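PDB 3SIG: poly(ADP-ribose) glycohydrolase from Thermomonospora curvata, which hydrolyses the ribose-ribose glycosidic bonds of poly(ADP-ribose), releasing ADP-ribose. Local coordinates for residues N93-E98 with A110-L115; S175-R180 with G218-G223; R79-A84 with H252-V257. All coordinates share one frame; numbering follows the deposited sequence.

Contact 1 (N93-E98 with A110-L115); sequences NFASAE and AQEEGL. With AR6 ([(2R,3S,4R,5R)-5-(6-aminopurin-9-yl)-3,4-dihydroxy-oxolan-2-yl]methyl [hydroxy-[[(2R,3S,4R,5S)-3,4,5-trihydroxyoxolan-2-yl]methoxy]phosphoryl] hydrogen phosphate), chain B.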
loop_
_atom_site.group_PDB
_atom_site.type_symbol
_atom_site.label_atom_id
_atom_site.label_comp_id
_atom_site.label_asym_id
_atom_site.label_seq_id
_atom_site.Cartn_x
_atom_site.Cartn_y
_atom_site.Cartn_z
ATOM N N ASN A 93 -0.458 0.434 -0.590
ATOM C CA ASN A 93 -0.189 1.246 0.583
ATOM C C ASN A 93 -1.478 1.891 1.033
ATOM O O ASN A 93 -2.128 2.586 0.244
ATOM C CB ASN A 93 0.846 2.312 0.188
ATOM C CG ASN A 93 1.078 3.352 1.272
ATOM O OD1 ASN A 93 0.796 3.119 2.435
ATOM N ND2 ASN A 93 1.579 4.535 0.879
ATOM N N PHE A 94 -1.864 1.625 2.293
ATOM C CA PHE A 94 -3.105 2.148 2.856
ATOM C C PHE A 94 -2.800 3.585 3.287
ATOM O O PHE A 94 -2.512 3.915 4.458
ATOM C CB PHE A 94 -3.567 1.319 4.053
ATOM C CG PHE A 94 -3.715 -0.171 3.789
ATOM C CD1 PHE A 94 -3.842 -0.717 2.514
ATOM C CD2 PHE A 94 -3.822 -1.043 4.872
ATOM C CE1 PHE A 94 -4.011 -2.080 2.330
ATOM C CE2 PHE A 94 -3.978 -2.416 4.692
ATOM C CZ PHE A 94 -4.063 -2.936 3.425
ATOM N N ALA A 95 -2.848 4.471 2.302
ATOM C CA ALA A 95 -2.173 5.747 2.377
ATOM C C ALA A 95 -2.895 6.800 3.163
ATOM O O ALA A 95 -4.133 6.875 3.148
ATOM C CB ALA A 95 -1.998 6.244 0.983
ATOM N N SER A 96 -2.107 7.684 3.771
ATOM C CA SER A 96 -2.531 9.011 4.172
ATOM C C SER A 96 -2.707 9.848 2.917
ATOM O O SER A 96 -1.890 9.845 1.998
ATOM C CB SER A 96 -1.461 9.650 5.028
ATOM O OG SER A 96 -1.788 11.029 5.270
ATOM N N ALA A 97 -3.766 10.643 2.881
ATOM C CA ALA A 97 -3.955 11.617 1.814
ATOM C C ALA A 97 -3.094 12.861 1.984
ATOM O O ALA A 97 -2.930 13.634 1.036
ATOM C CB ALA A 97 -5.423 12.022 1.767
ATOM N N GLU A 98 -2.568 13.049 3.190
ATOM C CA GLU A 98 -1.998 14.341 3.619
ATOM C C GLU A 98 -0.500 14.313 3.914
ATOM O O GLU A 98 0.145 15.350 3.819
ATOM C CB GLU A 98 -2.698 14.803 4.887
ATOM C CG GLU A 98 -4.186 15.035 4.704
ATOM C CD GLU A 98 -4.911 15.468 5.982
ATOM O OE1 GLU A 98 -4.473 15.106 7.101
ATOM O OE2 GLU A 98 -5.935 16.164 5.851
ATOM N N ALA A 110 0.786 2.126 12.071
ATOM C CA ALA A 110 -0.230 1.646 11.150
ATOM C C ALA A 110 0.505 1.122 9.916
ATOM O O ALA A 110 1.739 1.093 9.889
ATOM C CB ALA A 110 -1.228 2.758 10.818
ATOM N N GLN A 111 -0.232 0.677 8.918
ATOM C CA GLN A 111 0.392 -0.024 7.800
ATOM C C GLN A 111 1.348 0.846 6.999
ATOM O O GLN A 111 2.481 0.443 6.699
ATOM C CB GLN A 111 -0.667 -0.660 6.889
ATOM C CG GLN A 111 -0.133 -1.569 5.810
ATOM C CD GLN A 111 -0.275 -0.979 4.422
ATOM O OE1 GLN A 111 -0.385 0.246 4.235
ATOM N NE2 GLN A 111 -0.250 -1.841 3.426
ATOM N N GLU A 112 0.937 2.046 6.637
ATOM C CA GLU A 112 1.783 2.909 5.838
ATOM C C GLU A 112 3.079 3.210 6.564
ATOM O O GLU A 112 4.146 3.227 5.972
ATOM C CB GLU A 112 1.077 4.224 5.470
ATOM C CG GLU A 112 2.052 5.168 4.707
ATOM C CD GLU A 112 1.411 6.378 4.070
ATOM O OE1 GLU A 112 0.407 6.891 4.624
ATOM O OE2 GLU A 112 1.958 6.854 3.035
ATOM N N GLU A 113 2.995 3.512 7.847
ATOM C CA GLU A 113 4.196 3.817 8.625
ATOM C C GLU A 113 5.181 2.656 8.602
ATOM O O GLU A 113 6.389 2.857 8.535
ATOM C CB GLU A 113 3.839 4.219 10.051
ATOM C CG GLU A 113 3.130 5.580 10.150
ATOM C CD GLU A 113 1.628 5.566 9.943
ATOM O OE1 GLU A 113 1.050 4.515 9.608
ATOM O OE2 GLU A 113 1.019 6.644 10.116
ATOM N N GLY A 114 4.659 1.436 8.716
ATOM C CA GLY A 114 5.535 0.283 8.625
ATOM C C GLY A 114 6.213 0.195 7.261
ATOM O O GLY A 114 7.410 -0.113 7.157
ATOM N N LEU A 115 5.475 0.487 6.206
ATOM C CA LEU A 115 6.104 0.478 4.883
ATOM C C LEU A 115 7.202 1.538 4.814
ATOM O O LEU A 115 8.312 1.282 4.315
ATOM C CB LEU A 115 5.069 0.774 3.785
ATOM C CG LEU A 115 3.892 -0.202 3.715
ATOM C CD1 LEU A 115 2.946 0.180 2.617
ATOM C CD2 LEU A 115 4.339 -1.677 3.579
HETATM N N1 AR6 B . -0.010 -5.488 7.075
HETATM C C2 AR6 B . -1.226 -5.935 6.775
HETATM N N3 AR6 B . -2.391 -5.537 7.363
HETATM C C4 AR6 B . -2.219 -4.587 8.310
HETATM C C5 AR6 B . -0.926 -4.064 8.667
HETATM C C6 AR6 B . 0.150 -4.567 7.985
HETATM N N6 AR6 B . 1.434 -4.120 8.300
HETATM N N7 AR6 B . -1.167 -3.071 9.682
HETATM C C8 AR6 B . -2.439 -3.067 9.902
HETATM N N9 AR6 B . -3.147 -3.941 9.132
HETATM P PA AR6 B . -4.484 0.896 8.543
HETATM P PB AR6 B . -6.267 2.692 6.970
HETATM C "C1'" AR6 B . -4.574 -4.233 9.033
HETATM O O1A AR6 B . -5.231 1.277 9.771
HETATM O O1B AR6 B . -6.361 2.758 5.459
HETATM C C1D AR6 B . -1.993 5.526 8.532
HETATM O O1D AR6 B . -1.617 6.395 9.564
HETATM C "C2'" AR6 B . -5.353 -3.942 10.298
HETATM O "O2'" AR6 B . -6.386 -4.875 10.447
HETATM O O2A AR6 B . -2.991 1.100 8.530
HETATM O O2B AR6 B . -7.495 2.341 7.741
HETATM C C2D AR6 B . -1.926 6.282 7.264
HETATM O O2D AR6 B . -0.784 7.031 7.032
HETATM C "C3'" AR6 B . -5.917 -2.598 10.014
HETATM O "O3'" AR6 B . -7.121 -2.373 10.671
HETATM O O3A AR6 B . -5.147 1.600 7.280
HETATM C C3D AR6 B . -3.277 6.829 7.077
HETATM O O3D AR6 B . -3.238 8.069 7.732
HETATM C "C4'" AR6 B . -6.102 -2.566 8.524
HETATM O "O4'" AR6 B . -5.200 -3.515 7.999
HETATM C C4D AR6 B . -4.133 5.826 7.766
HETATM O O4D AR6 B . -3.339 5.139 8.723
HETATM C "C5'" AR6 B . -5.905 -1.211 7.859
HETATM O "O5'" AR6 B . -4.637 -0.670 8.194
HETATM C C5D AR6 B . -4.796 4.829 6.818
HETATM O O5D AR6 B . -5.695 4.036 7.570
HETATM O O HOH W 1 -1.751 2.859 6.883
HETATM O O HOH W 2 0.709 8.701 1.479
#
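E112 and Q111 at the start of helix 111-118 take up backbone N-H groups of F94 and S96, where the chain leaves strand 90-94. S96 N donates to E112 OE1 at 2.8 Å, on the syn side but well out of the carboxylate plane. F94 N donates to Q111 OE1, also at 2.8 Å. The second carboxylate oxygen, E112 OE2, is met from above its plane by N93 ND2 at 3.2 Å. N93 holds T174 more firmly with the same amide nitrogen, and G101 N adds a further bond to E112 OE2. E112 CG lies anti to the backbone N (chi1 176°) and the chain runs on extended, which carries the carboxylate across to S96.

The Q111 amide lies nearly flat over the F94 ring, planes 12° apart, with NE2 3.7 Å above the ring plane and over its centre. Bonds from NE2 to T74 and L92 O probably help hold the amide in this orientation. L115 CD1 packs against the N93 side chain, nearest its OD1.

Two waters join the segments. One takes the N-H of E112 and reaches F94 O and O2A of AR6. The other bridges S96 O and E112 OE2.

The ligand binds the same groups. Q111 N donates to O2A, the ribose O2D donates to E112 OE1 at 2.7 Å, and the anomeric O1D donates to E113 OE2 at 2.7 Å. F94 turns its ring edge to O5'.

Residues 111-113 form the QEE of the PARG signature, which follows a run of glycines in the chain. E112 OE1 is shared by a backbone N-H and a ribose hydroxyl. The S96 N-H therefore probably helps fix this carboxylate where it meets the terminal ribose, while E113 faces the anomeric carbon.

Contact 2 (S175-R180 with G218-G223); sequences SPAPNR and GAWGCG. With AR6 ([(2R,3S,4R,5R)-5-(6-aminopurin-9-yl)-3,4-dihydroxy-oxolan-2-yl]methyl [hydroxy-[[(2R,3S,4R,5S)-3,4,5-trihydroxyoxolan-2-yl]methoxy]phosphoryl] hydrogen phosphate), chain B.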
loop_
_atom_site.group_PDB
_atom_site.type_symbol
_atom_site.label_atom_id
_atom_site.label_comp_id
_atom_site.label_asym_id
_atom_site.label_seq_id
_atom_site.Cartn_x
_atom_site.Cartn_y
_atom_site.Cartn_z
ATOM N N SER A 175 -2.869 4.988 -2.551
ATOM C CA SER A 175 -4.211 5.494 -2.752
ATOM C C SER A 175 -4.886 5.508 -1.393
ATOM O O SER A 175 -4.942 4.475 -0.737
ATOM C CB SER A 175 -4.970 4.529 -3.674
ATOM O OG SER A 175 -6.373 4.795 -3.725
ATOM N N PRO A 176 -5.404 6.671 -0.944
ATOM C CA PRO A 176 -6.063 6.692 0.367
ATOM C C PRO A 176 -7.502 6.243 0.266
ATOM O O PRO A 176 -8.262 6.691 -0.591
ATOM C CB PRO A 176 -6.021 8.179 0.736
ATOM C CG PRO A 176 -6.118 8.867 -0.591
ATOM C CD PRO A 176 -5.393 7.995 -1.578
ATOM N N ALA A 177 -7.896 5.341 1.146
ATOM C CA ALA A 177 -9.307 4.991 1.277
ATOM C C ALA A 177 -10.024 6.224 1.827
ATOM O O ALA A 177 -9.416 7.056 2.511
ATOM C CB ALA A 177 -9.495 3.804 2.218
ATOM N N PRO A 178 -11.336 6.339 1.582
ATOM C CA PRO A 178 -12.079 7.426 2.227
ATOM C C PRO A 178 -11.960 7.308 3.740
ATOM O O PRO A 178 -11.962 6.212 4.307
ATOM C CB PRO A 178 -13.504 7.203 1.745
ATOM C CG PRO A 178 -13.569 5.780 1.329
ATOM C CD PRO A 178 -12.207 5.469 0.775
ATOM N N ASN A 179 -11.875 8.437 4.415
ATOM C CA ASN A 179 -11.800 8.481 5.859
ATOM C C ASN A 179 -13.219 8.425 6.427
ATOM O O ASN A 179 -13.845 9.449 6.776
ATOM C CB ASN A 179 -11.081 9.750 6.297
ATOM C CG ASN A 179 -10.654 9.717 7.740
ATOM O OD1 ASN A 179 -11.256 9.053 8.573
ATOM N ND2 ASN A 179 -9.556 10.394 8.029
ATOM N N ARG A 180 -13.726 7.210 6.517
ATOM C CA ARG A 180 -15.092 6.998 7.004
ATOM C C ARG A 180 -15.262 7.445 8.441
ATOM O O ARG A 180 -16.347 7.871 8.855
ATOM C CB ARG A 180 -15.486 5.531 6.835
ATOM C CG ARG A 180 -16.973 5.312 7.114
ATOM C CD ARG A 180 -17.428 3.897 6.928
ATOM N NE ARG A 180 -18.838 3.776 7.307
ATOM C CZ ARG A 180 -19.862 3.992 6.485
ATOM N NH1 ARG A 180 -19.645 4.326 5.226
ATOM N NH2 ARG A 180 -21.109 3.861 6.918
ATOM N N GLY A 218 -5.391 -5.946 0.975
ATOM C CA GLY A 218 -5.728 -6.187 2.382
ATOM C C GLY A 218 -6.892 -5.309 2.775
ATOM O O GLY A 218 -7.657 -4.836 1.914
ATOM N N ALA A 219 -6.989 -5.081 4.077
ATOM C CA ALA A 219 -8.108 -4.386 4.696
ATOM C C ALA A 219 -7.959 -2.872 4.657
ATOM O O ALA A 219 -8.012 -2.169 5.654
ATOM C CB ALA A 219 -8.289 -4.882 6.122
ATOM N N TRP A 220 -7.740 -2.390 3.448
ATOM C CA TRP A 220 -7.568 -0.988 3.070
ATOM C C TRP A 220 -8.654 -0.139 3.707
ATOM O O TRP A 220 -9.848 -0.450 3.586
ATOM C CB TRP A 220 -7.709 -0.918 1.565
ATOM C CG TRP A 220 -7.527 0.394 0.893
ATOM C CD1 TRP A 220 -6.534 1.330 1.077
ATOM C CD2 TRP A 220 -8.346 0.863 -0.164
ATOM N NE1 TRP A 220 -6.702 2.361 0.181
ATOM C CE2 TRP A 220 -7.797 2.083 -0.603
ATOM C CE3 TRP A 220 -9.500 0.356 -0.803
ATOM C CZ2 TRP A 220 -8.367 2.826 -1.631
ATOM C CZ3 TRP A 220 -10.063 1.096 -1.822
ATOM C CH2 TRP A 220 -9.509 2.322 -2.219
ATOM N N GLY A 221 -8.270 0.888 4.449
ATOM C CA GLY A 221 -9.236 1.813 5.005
ATOM C C GLY A 221 -9.905 1.361 6.290
ATOM O O GLY A 221 -10.703 2.128 6.833
ATOM N N CYS A 222 -9.609 0.166 6.780
ATOM C CA CYS A 222 -10.428 -0.449 7.819
ATOM C C CYS A 222 -9.886 -0.349 9.235
ATOM O O CYS A 222 -10.449 -0.989 10.139
ATOM C CB CYS A 222 -10.701 -1.920 7.496
ATOM S SG CYS A 222 -11.620 -2.205 5.990
ATOM N N GLY A 223 -8.808 0.416 9.406
ATOM C CA GLY A 223 -8.238 0.643 10.726
ATOM C C GLY A 223 -8.381 2.091 11.096
ATOM O O GLY A 223 -9.464 2.540 11.516
HETATM N N1 AR6 B . -0.010 -5.488 7.075
HETATM C C2 AR6 B . -1.226 -5.935 6.775
HETATM N N3 AR6 B . -2.391 -5.537 7.363
HETATM C C4 AR6 B . -2.219 -4.587 8.310
HETATM C C5 AR6 B . -0.926 -4.064 8.667
HETATM C C6 AR6 B . 0.150 -4.567 7.985
HETATM N N6 AR6 B . 1.434 -4.120 8.300
HETATM N N7 AR6 B . -1.167 -3.071 9.682
HETATM C C8 AR6 B . -2.439 -3.067 9.902
HETATM N N9 AR6 B . -3.147 -3.941 9.132
HETATM P PA AR6 B . -4.484 0.896 8.543
HETATM P PB AR6 B . -6.267 2.692 6.970
HETATM C "C1'" AR6 B . -4.574 -4.233 9.033
HETATM O O1A AR6 B . -5.231 1.277 9.771
HETATM O O1B AR6 B . -6.361 2.758 5.459
HETATM C C1D AR6 B . -1.993 5.526 8.532
HETATM O O1D AR6 B . -1.617 6.395 9.564
HETATM C "C2'" AR6 B . -5.353 -3.942 10.298
HETATM O "O2'" AR6 B . -6.386 -4.875 10.447
HETATM O O2A AR6 B . -2.991 1.100 8.530
HETATM O O2B AR6 B . -7.495 2.341 7.741
HETATM C C2D AR6 B . -1.926 6.282 7.264
HETATM O O2D AR6 B . -0.784 7.031 7.032
HETATM C "C3'" AR6 B . -5.917 -2.598 10.014
HETATM O "O3'" AR6 B . -7.121 -2.373 10.671
HETATM O O3A AR6 B . -5.147 1.600 7.280
HETATM C C3D AR6 B . -3.277 6.829 7.077
HETATM O O3D AR6 B . -3.238 8.069 7.732
HETATM C "C4'" AR6 B . -6.102 -2.566 8.524
HETATM O "O4'" AR6 B . -5.200 -3.515 7.999
HETATM C C4D AR6 B . -4.133 5.826 7.766
HETATM O O4D AR6 B . -3.339 5.139 8.723
HETATM C "C5'" AR6 B . -5.905 -1.211 7.859
HETATM O "O5'" AR6 B . -4.637 -0.670 8.194
HETATM C C5D AR6 B . -4.796 4.829 6.818
HETATM O O5D AR6 B . -5.695 4.036 7.570
#
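W220 NE1 donates to the carbonyl oxygen of S175 at 2.9 Å. The acceptor lies close to the indole plane, and the N-H...O angle is 157°. A chi1 of -178° swings the W220 indole away from its own turn toward the 175-180 loop. There A177 CB sits over the five-membered ring, 3.7 Å from its centroid, in a CH-pi contact. S175 OG comes within 3.5 Å of W220 CZ2. Replacing W220 with an alanine would probably leave S175 O without this donor and open a gap beneath A177.

A177 CB also presses on G221 CA at 3.4 Å, a tight fit. A side chain at G221 would collide with A177, and its positive phi suits glycine. G221 stands in a type II turn from A219 to C222. G221 N makes a weak bond to O1B of AR6, and G223 N gives a better one to O2B at 2.9 Å. This is consistent with the glycine-rich phosphate-binding loop of macrodomain folds.

The 175-180 loop leaves strand 163-175, and the 218-223 loop leaves strand 214-217. W220 meets F236 of helix 229-240, S175 packs on helix 189-209, and A219 touches helix 265-273.

Contact 3 (R79-A84 with H252-V257); sequences RRLTGA and HVVFAV. With AR6 ([(2R,3S,4R,5R)-5-(6-aminopurin-9-yl)-3,4-dihydroxy-oxolan-2-yl]methyl [hydroxy-[[(2R,3S,4R,5S)-3,4,5-trihydroxyoxolan-2-yl]methoxy]phosphoryl] hydrogen phosphate), chain B.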
loop_
_atom_site.group_PDB
_atom_site.type_symbol
_atom_site.label_atom_id
_atom_site.label_comp_id
_atom_site.label_asym_id
_atom_site.label_seq_id
_atom_site.Cartn_x
_atom_site.Cartn_y
_atom_site.Cartn_z
ATOM N N ARG A 79 7.329 -10.341 0.424
ATOM C CA ARG A 79 8.612 -11.023 0.446
ATOM C C ARG A 79 8.461 -12.466 0.031
ATOM O O ARG A 79 9.307 -13.010 -0.695
ATOM C CB ARG A 79 9.185 -10.891 1.838
ATOM C CG ARG A 79 10.634 -11.287 1.968
ATOM C CD ARG A 79 11.112 -11.018 3.377
ATOM N NE ARG A 79 12.495 -11.425 3.567
ATOM C CZ ARG A 79 13.065 -11.615 4.750
ATOM N NH1 ARG A 79 12.386 -11.410 5.853
ATOM N NH2 ARG A 79 14.330 -12.009 4.840
ATOM N N ARG A 80 7.418 -13.128 0.522
ATOM C CA ARG A 80 7.133 -14.511 0.174
ATOM C C ARG A 80 6.943 -14.654 -1.327
ATOM O O ARG A 80 7.523 -15.537 -1.970
ATOM C CB ARG A 80 5.921 -15.016 0.949
ATOM C CG ARG A 80 5.475 -16.397 0.530
ATOM C CD ARG A 80 4.363 -16.971 1.409
ATOM N NE ARG A 80 3.154 -16.138 1.447
ATOM C CZ ARG A 80 2.103 -16.289 0.648
ATOM N NH1 ARG A 80 2.078 -17.234 -0.286
ATOM N NH2 ARG A 80 1.052 -15.499 0.780
ATOM N N LEU A 81 6.102 -13.817 -1.904
ATOM C CA LEU A 81 5.849 -13.890 -3.330
ATOM C C LEU A 81 7.101 -13.566 -4.145
ATOM O O LEU A 81 7.358 -14.199 -5.167
ATOM C CB LEU A 81 4.701 -12.965 -3.706
ATOM C CG LEU A 81 3.288 -13.563 -3.619
ATOM C CD1 LEU A 81 2.943 -14.221 -2.282
ATOM C CD2 LEU A 81 2.253 -12.490 -4.001
ATOM N N THR A 82 7.884 -12.602 -3.695
ATOM C CA THR A 82 9.052 -12.174 -4.446
ATOM C C THR A 82 10.097 -13.296 -4.476
ATOM O O THR A 82 10.772 -13.477 -5.492
ATOM C CB THR A 82 9.640 -10.904 -3.829
ATOM O OG1 THR A 82 8.696 -9.854 -3.966
ATOM C CG2 THR A 82 10.914 -10.494 -4.563
ATOM N N GLY A 83 10.158 -14.119 -3.449
ATOM C CA GLY A 83 11.113 -15.225 -3.423
ATOM C C GLY A 83 10.734 -16.331 -4.404
ATOM O O GLY A 83 11.592 -17.159 -4.787
ATOM N N ALA A 84 9.466 -16.380 -4.819
ATOM C CA ALA A 84 8.928 -17.540 -5.547
ATOM C C ALA A 84 8.909 -17.368 -7.056
ATOM O O ALA A 84 8.777 -18.362 -7.758
ATOM C CB ALA A 84 7.493 -17.844 -5.052
ATOM N N HIS A 252 -2.150 -13.887 -9.132
ATOM C CA HIS A 252 -2.142 -14.173 -7.702
ATOM C C HIS A 252 -2.454 -12.889 -6.947
ATOM O O HIS A 252 -1.843 -11.844 -7.202
ATOM C CB HIS A 252 -0.757 -14.685 -7.332
ATOM C CG HIS A 252 -0.611 -15.239 -5.947
ATOM N ND1 HIS A 252 0.589 -15.763 -5.508
ATOM C CD2 HIS A 252 -1.464 -15.337 -4.899
ATOM C CE1 HIS A 252 0.471 -16.155 -4.252
ATOM N NE2 HIS A 252 -0.770 -15.931 -3.864
ATOM N N VAL A 253 -3.471 -12.957 -6.109
ATOM C CA VAL A 253 -3.828 -11.858 -5.212
ATOM C C VAL A 253 -3.818 -12.385 -3.804
ATOM O O VAL A 253 -4.499 -13.392 -3.498
ATOM C CB VAL A 253 -5.213 -11.327 -5.517
ATOM C CG1 VAL A 253 -5.631 -10.255 -4.513
ATOM C CG2 VAL A 253 -5.265 -10.760 -6.958
ATOM N N VAL A 254 -3.050 -11.742 -2.942
ATOM C CA VAL A 254 -3.057 -12.070 -1.511
ATOM C C VAL A 254 -3.699 -10.932 -0.743
ATOM O O VAL A 254 -3.311 -9.770 -0.922
ATOM C CB VAL A 254 -1.629 -12.237 -0.946
ATOM C CG1 VAL A 254 -1.652 -12.644 0.544
ATOM C CG2 VAL A 254 -0.820 -13.234 -1.752
ATOM N N PHE A 255 -4.691 -11.273 0.075
ATOM C CA PHE A 255 -5.212 -10.358 1.077
ATOM C C PHE A 255 -4.453 -10.661 2.337
ATOM O O PHE A 255 -4.802 -11.599 3.084
ATOM C CB PHE A 255 -6.731 -10.505 1.227
ATOM C CG PHE A 255 -7.483 -10.138 -0.017
ATOM C CD1 PHE A 255 -7.721 -8.825 -0.350
ATOM C CD2 PHE A 255 -7.906 -11.113 -0.894
ATOM C CE1 PHE A 255 -8.429 -8.493 -1.508
ATOM C CE2 PHE A 255 -8.611 -10.772 -2.046
ATOM C CZ PHE A 255 -8.834 -9.470 -2.363
ATOM N N ALA A 256 -3.404 -9.863 2.561
ATOM C CA ALA A 256 -2.535 -10.018 3.724
ATOM C C ALA A 256 -3.087 -9.099 4.805
ATOM O O ALA A 256 -3.012 -7.872 4.668
ATOM C CB ALA A 256 -1.110 -9.643 3.367
ATOM N N VAL A 257 -3.713 -9.696 5.827
ATOM C CA VAL A 257 -4.425 -8.924 6.808
ATOM C C VAL A 257 -3.864 -9.261 8.193
ATOM O O VAL A 257 -4.196 -10.299 8.769
ATOM C CB VAL A 257 -5.915 -9.178 6.768
ATOM C CG1 VAL A 257 -6.593 -8.172 7.713
ATOM C CG2 VAL A 257 -6.462 -9.037 5.332
HETATM N N1 AR6 B . -0.010 -5.488 7.075
HETATM C C2 AR6 B . -1.226 -5.935 6.775
HETATM N N3 AR6 B . -2.391 -5.537 7.363
HETATM C C4 AR6 B . -2.219 -4.587 8.310
HETATM C C5 AR6 B . -0.926 -4.064 8.667
HETATM C C6 AR6 B . 0.150 -4.567 7.985
HETATM N N6 AR6 B . 1.434 -4.120 8.300
HETATM N N7 AR6 B . -1.167 -3.071 9.682
HETATM C C8 AR6 B . -2.439 -3.067 9.902
HETATM N N9 AR6 B . -3.147 -3.941 9.132
HETATM P PA AR6 B . -4.484 0.896 8.543
HETATM P PB AR6 B . -6.267 2.692 6.970
HETATM C "C1'" AR6 B . -4.574 -4.233 9.033
HETATM O O1A AR6 B . -5.231 1.277 9.771
HETATM O O1B AR6 B . -6.361 2.758 5.459
HETATM C C1D AR6 B . -1.993 5.526 8.532
HETATM O O1D AR6 B . -1.617 6.395 9.564
HETATM C "C2'" AR6 B . -5.353 -3.942 10.298
HETATM O "O2'" AR6 B . -6.386 -4.875 10.447
HETATM O O2A AR6 B . -2.991 1.100 8.530
HETATM O O2B AR6 B . -7.495 2.341 7.741
HETATM C C2D AR6 B . -1.926 6.282 7.264
HETATM O O2D AR6 B . -0.784 7.031 7.032
HETATM C "C3'" AR6 B . -5.917 -2.598 10.014
HETATM O "O3'" AR6 B . -7.121 -2.373 10.671
HETATM O O3A AR6 B . -5.147 1.600 7.280
HETATM C C3D AR6 B . -3.277 6.829 7.077
HETATM O O3D AR6 B . -3.238 8.069 7.732
HETATM C "C4'" AR6 B . -6.102 -2.566 8.524
HETATM O "O4'" AR6 B . -5.200 -3.515 7.999
HETATM C C4D AR6 B . -4.133 5.826 7.766
HETATM O O4D AR6 B . -3.339 5.139 8.723
HETATM C "C5'" AR6 B . -5.905 -1.211 7.859
HETATM O "O5'" AR6 B . -4.637 -0.670 8.194
HETATM C C5D AR6 B . -4.796 4.829 6.818
HETATM O O5D AR6 B . -5.695 4.036 7.570
#
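L81 lays its CD2 methyl over one face of the H252 imidazole, 4.2 Å from the ring centroid and 22° off the normal. This is a CH-pi contact, displaced toward the rim of the ring. The other methyl, L81 CD1, approaches H252 CE1 at 3.7 Å. L81 CD2 also packs against V254 CG2 at 3.9 Å, so one leucine fork spans two residues that point to the same side of the strand.

R80 lies beside it. Its chain bends at chi3 (58°), and the guanidinium comes to rest with L81 CD1 over one face, 3.6 Å above the plane. R80 NH2 lies 3.9 Å from V254 CG2, and NH1 stands at the edge of the H252 ring.

The helix belongs to a beta-alpha-beta crossover of the macrodomain sheet. Helix 74-84 follows edge strand 66-70 and leads to the parallel strand 90-94, with strands 214-217 and 252-256 lying between them. The short axes of 79-84 and 252-256 pass 11.1 Å apart and run nearly antiparallel, at 156°.

No hydrogen bond joins the two segments directly. R80 and H252 share one acidic partner, E68. E68 OE1 receives both R80 NH2, in a salt bridge, and H252 NE2, while R80 NE pairs with E72. The carboxylate of E68 may offset the positive charge of R80 next to the histidine. R80 and H252 lie toward the protein surface, with L81 and V254 buried beneath. At the far end of the strand, A256 O comes within 3.4 Å of C2 of the AR6 adenine.

How the contacts relate
Contacts 1 and 2 are buried and meet directly: the F94 ring packs on W220 and the G218-A219 backbone, and A95 O touches P176. Contact 3 is only partly buried and lies about 18 Å from contact 1 and 20 Å from contact 2, centre to centre. It meets contact 2 where F255 and V257 pack on G218 and A219. All three build on the mixed sheet and touch AR6, contact 1 at the terminal ribose, phosphate PA and adenine, contact 2 mainly at phosphate PB, and contact 3 at the adenine. Contact 1 is mainly polar. Contact 2 combines one indole hydrogen bond with close loop packing. Contact 3 is largely apolar, with charges at its outer edge.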